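Local coordinates for tetratricopeptide TPR_2 repeat protein (Thermobaculum terrenum, PDB 5DJS) that joins tetratricopeptide repeats to a two-lobed GT-B fold of the glycosyltransferase family 41 kind, with uridine-5'-diphosphate bound in the model, at residues 108-118 with 132-143. The protein carries 1 engineered substitution. Residues are numbered along the deposited sequence; the frame is centred on the assembly and turned at random.
Sequences PDYHRAHSGLY and RHILALDWARRY
The backbone carbonyl O of His111 is gripped by two N-H groups that reach it from opposite faces of its plane: Ser115 N, the routine helical bond, and the indole NE1 of Trp139, 3.2 Å from His111 O across the contact. The indole bond is bent, with the carbonyl oxygen close to the ring plane. Trp139 reaches it because its CG lies anti to the backbone N (chi1 180°), which sends the indole across to the first turn of helix 111-118. At that turn His111 CB sits over one face of the Tyr143 ring, 3.6 Å from its centroid, and the imidazole turns its edge to the same face, planes at 81°; Arg142 CB covers the opposite face, so the phenol ring is sandwiched. The His114 ring wedges between Leu135 and Trp139, its CE1 3.4 Å from Leu135 CD1, while Trp139 CA lies over one of its faces. Asp138 OD1 approaches the edge of this imidazole but is bound to Arg142 NE at 2.7 Å, within a salt-bridge network that includes Arg141. Further along, Leu135 CD2 packs on Leu117 CG at 3.8 Å, and Ala136 CB makes a CH-pi contact with the face of Tyr118, whose OH is hydrogen-bonded to Thr273 O. The two helices run nearly antiparallel, at 162° and 9.8 Å between axes, as an alpha-hairpin. Leu117 and Ala113 pack on helix 93-106, whereas Trp139 and Tyr143 lean on helix 253-257, which lies in the chain between the neighbouring parallel strands 240-243 and 263-266.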
# COMPACT_ATOMS: atom_id res chain seq x y z
N PRO A 108 -24.78 6.58 -4.88
CA PRO A 108 -24.10 6.08 -6.09
C PRO A 108 -22.94 6.92 -6.60
O PRO A 108 -22.11 6.39 -7.33
CB PRO A 108 -25.22 6.03 -7.13
CG PRO A 108 -26.45 5.81 -6.32
CD PRO A 108 -26.23 6.65 -5.09
N ASP A 109 -22.88 8.21 -6.24
CA ASP A 109 -21.76 9.08 -6.61
C ASP A 109 -20.71 9.23 -5.48
O ASP A 109 -20.24 10.34 -5.21
CB ASP A 109 -22.25 10.43 -7.17
CG ASP A 109 -22.89 11.34 -6.11
OD1 ASP A 109 -23.26 10.88 -5.01
OD2 ASP A 109 -23.03 12.54 -6.41
N TYR A 110 -20.35 8.11 -4.87
CA TYR A 110 -19.40 8.07 -3.76
C TYR A 110 -18.05 7.62 -4.34
O TYR A 110 -17.75 6.43 -4.34
CB TYR A 110 -19.89 7.08 -2.69
CG TYR A 110 -19.38 7.28 -1.26
CD1 TYR A 110 -18.18 7.94 -0.98
CD2 TYR A 110 -20.10 6.75 -0.19
CE1 TYR A 110 -17.73 8.10 0.33
CE2 TYR A 110 -19.66 6.92 1.12
CZ TYR A 110 -18.48 7.59 1.37
OH TYR A 110 -18.05 7.74 2.68
N HIS A 111 -17.25 8.57 -4.82
CA HIS A 111 -15.97 8.24 -5.46
C HIS A 111 -14.93 7.53 -4.55
O HIS A 111 -14.13 6.75 -5.05
CB HIS A 111 -15.34 9.45 -6.19
CG HIS A 111 -14.95 10.60 -5.31
ND1 HIS A 111 -15.26 11.91 -5.62
CD2 HIS A 111 -14.28 10.65 -4.13
CE1 HIS A 111 -14.79 12.71 -4.68
NE2 HIS A 111 -14.20 11.97 -3.76
N ARG A 112 -14.96 7.79 -3.24
CA ARG A 112 -14.00 7.16 -2.31
C ARG A 112 -14.38 5.71 -2.02
O ARG A 112 -13.50 4.86 -1.90
CB ARG A 112 -13.86 7.95 -1.00
CG ARG A 112 -12.79 9.04 -1.04
CD ARG A 112 -12.59 9.71 0.31
NE ARG A 112 -11.99 8.81 1.29
CZ ARG A 112 -11.81 9.08 2.59
NH1 ARG A 112 -12.19 10.25 3.11
NH2 ARG A 112 -11.25 8.16 3.38
N ALA A 113 -15.68 5.44 -1.92
CA ALA A 113 -16.19 4.08 -1.72
C ALA A 113 -16.00 3.24 -2.98
O ALA A 113 -15.75 2.05 -2.90
CB ALA A 113 -17.67 4.11 -1.34
N HIS A 114 -16.12 3.88 -4.13
CA HIS A 114 -15.89 3.23 -5.42
C HIS A 114 -14.42 2.82 -5.56
O HIS A 114 -14.14 1.72 -6.02
CB HIS A 114 -16.32 4.18 -6.55
CG HIS A 114 -16.61 3.51 -7.86
ND1 HIS A 114 -15.71 2.69 -8.51
CD2 HIS A 114 -17.69 3.59 -8.67
CE1 HIS A 114 -16.23 2.27 -9.64
NE2 HIS A 114 -17.43 2.80 -9.76
N SER A 115 -13.48 3.69 -5.16
CA SER A 115 -12.05 3.34 -5.09
C SER A 115 -11.83 2.19 -4.11
O SER A 115 -11.27 1.15 -4.47
CB SER A 115 -11.18 4.51 -4.60
OG SER A 115 -11.08 5.54 -5.55
N GLY A 116 -12.28 2.40 -2.87
CA GLY A 116 -12.13 1.44 -1.79
C GLY A 116 -12.56 0.05 -2.22
O GLY A 116 -11.86 -0.93 -1.98
N LEU A 117 -13.72 -0.01 -2.88
CA LEU A 117 -14.23 -1.26 -3.45
C LEU A 117 -13.25 -1.83 -4.46
O LEU A 117 -12.87 -3.00 -4.35
CB LEU A 117 -15.62 -1.03 -4.08
CG LEU A 117 -16.29 -2.22 -4.76
CD1 LEU A 117 -16.54 -3.35 -3.79
CD2 LEU A 117 -17.60 -1.77 -5.39
N TYR A 118 -12.82 -1.02 -5.43
CA TYR A 118 -11.78 -1.43 -6.40
C TYR A 118 -10.53 -2.02 -5.74
O TYR A 118 -10.08 -3.10 -6.13
CB TYR A 118 -11.38 -0.25 -7.29
CG TYR A 118 -10.27 -0.53 -8.29
CD1 TYR A 118 -10.29 -1.67 -9.10
CD2 TYR A 118 -9.22 0.38 -8.47
CE1 TYR A 118 -9.27 -1.91 -10.02
CE2 TYR A 118 -8.22 0.16 -9.40
CZ TYR A 118 -8.24 -0.98 -10.17
OH TYR A 118 -7.25 -1.18 -11.10
N ARG A 132 -12.15 -6.44 -12.08
CA ARG A 132 -11.43 -5.32 -11.45
C ARG A 132 -11.22 -4.18 -12.44
O ARG A 132 -11.49 -3.03 -12.13
CB ARG A 132 -10.06 -5.77 -10.96
CG ARG A 132 -10.10 -6.81 -9.86
CD ARG A 132 -8.82 -7.62 -9.82
NE ARG A 132 -8.84 -8.51 -8.67
CZ ARG A 132 -7.81 -9.24 -8.26
NH1 ARG A 132 -6.64 -9.21 -8.90
NH2 ARG A 132 -7.96 -10.01 -7.18
N HIS A 133 -10.72 -4.55 -13.62
CA HIS A 133 -10.53 -3.65 -14.77
C HIS A 133 -11.78 -2.81 -15.07
O HIS A 133 -11.71 -1.57 -15.16
CB HIS A 133 -10.15 -4.52 -15.97
CG HIS A 133 -9.97 -3.78 -17.25
ND1 HIS A 133 -9.17 -2.66 -17.35
CD2 HIS A 133 -10.43 -4.02 -18.49
CE1 HIS A 133 -9.16 -2.24 -18.60
NE2 HIS A 133 -9.93 -3.05 -19.32
N ILE A 134 -12.91 -3.50 -15.22
CA ILE A 134 -14.20 -2.86 -15.52
C ILE A 134 -14.60 -1.86 -14.45
O ILE A 134 -14.99 -0.72 -14.75
CB ILE A 134 -15.30 -3.93 -15.74
CG1 ILE A 134 -15.16 -4.51 -17.15
CG2 ILE A 134 -16.70 -3.34 -15.56
CD1 ILE A 134 -15.90 -5.81 -17.37
N LEU A 135 -14.52 -2.28 -13.19
CA LEU A 135 -14.85 -1.38 -12.10
C LEU A 135 -13.94 -0.14 -12.09
O LEU A 135 -14.40 0.95 -11.75
CB LEU A 135 -14.78 -2.11 -10.76
CG LEU A 135 -15.27 -1.34 -9.54
CD1 LEU A 135 -16.78 -1.13 -9.59
CD2 LEU A 135 -14.87 -2.07 -8.27
N ALA A 136 -12.67 -0.29 -12.46
CA ALA A 136 -11.73 0.84 -12.47
C ALA A 136 -12.08 1.86 -13.54
O ALA A 136 -12.18 3.06 -13.27
CB ALA A 136 -10.31 0.35 -12.69
N LEU A 137 -12.28 1.35 -14.76
CA LEU A 137 -12.77 2.13 -15.88
C LEU A 137 -14.06 2.86 -15.51
O LEU A 137 -14.18 4.06 -15.77
CB LEU A 137 -13.04 1.23 -17.08
CG LEU A 137 -11.85 0.60 -17.79
CD1 LEU A 137 -12.32 -0.40 -18.83
CD2 LEU A 137 -10.98 1.66 -18.45
N ASP A 138 -15.00 2.14 -14.91
CA ASP A 138 -16.28 2.72 -14.48
C ASP A 138 -16.05 3.94 -13.61
O ASP A 138 -16.66 4.96 -13.83
CB ASP A 138 -17.15 1.69 -13.73
CG ASP A 138 -18.64 2.04 -13.75
OD1 ASP A 138 -19.12 2.74 -12.84
OD2 ASP A 138 -19.33 1.58 -14.68
N TRP A 139 -15.14 3.82 -12.65
CA TRP A 139 -14.75 4.93 -11.77
C TRP A 139 -14.23 6.11 -12.57
O TRP A 139 -14.70 7.24 -12.39
CB TRP A 139 -13.65 4.46 -10.81
CG TRP A 139 -13.13 5.46 -9.84
CD1 TRP A 139 -13.64 5.76 -8.62
CD2 TRP A 139 -11.97 6.27 -9.99
NE1 TRP A 139 -12.88 6.71 -7.99
CE2 TRP A 139 -11.84 7.05 -8.82
CE3 TRP A 139 -11.02 6.41 -11.02
CZ2 TRP A 139 -10.80 7.96 -8.64
CZ3 TRP A 139 -9.97 7.32 -10.83
CH2 TRP A 139 -9.87 8.08 -9.65
N ALA A 140 -13.27 5.84 -13.44
CA ALA A 140 -12.58 6.86 -14.22
C ALA A 140 -13.57 7.62 -15.07
O ALA A 140 -13.58 8.86 -15.06
CB ALA A 140 -11.53 6.22 -15.12
N ARG A 141 -14.40 6.88 -15.79
CA ARG A 141 -15.45 7.47 -16.64
C ARG A 141 -16.34 8.43 -15.86
O ARG A 141 -16.71 9.48 -16.37
CB ARG A 141 -16.29 6.36 -17.28
CG ARG A 141 -17.02 6.78 -18.54
CD ARG A 141 -18.13 5.80 -18.90
NE ARG A 141 -19.07 5.63 -17.77
CZ ARG A 141 -19.32 4.50 -17.10
NH1 ARG A 141 -18.73 3.34 -17.43
NH2 ARG A 141 -20.18 4.52 -16.09
N ARG A 142 -16.67 8.08 -14.62
CA ARG A 142 -17.55 8.89 -13.78
C ARG A 142 -16.88 10.15 -13.25
O ARG A 142 -17.48 11.22 -13.31
CB ARG A 142 -18.07 8.07 -12.59
CG ARG A 142 -19.10 7.02 -12.98
CD ARG A 142 -19.57 6.21 -11.78
NE ARG A 142 -20.31 5.04 -12.23
CZ ARG A 142 -21.56 5.04 -12.69
NH1 ARG A 142 -22.27 6.17 -12.76
NH2 ARG A 142 -22.11 3.90 -13.09
N TYR A 143 -15.65 10.02 -12.74
CA TYR A 143 -15.02 11.07 -11.92
C TYR A 143 -13.74 11.72 -12.47
O TYR A 143 -13.34 12.78 -11.99
CB TYR A 143 -14.74 10.52 -10.51
CG TYR A 143 -15.96 9.90 -9.88
CD1 TYR A 143 -17.14 10.64 -9.71
CD2 TYR A 143 -15.96 8.57 -9.47
CE1 TYR A 143 -18.28 10.07 -9.15
CE2 TYR A 143 -17.09 7.99 -8.90
CZ TYR A 143 -18.24 8.73 -8.75
OH TYR A 143 -19.30 8.09 -8.18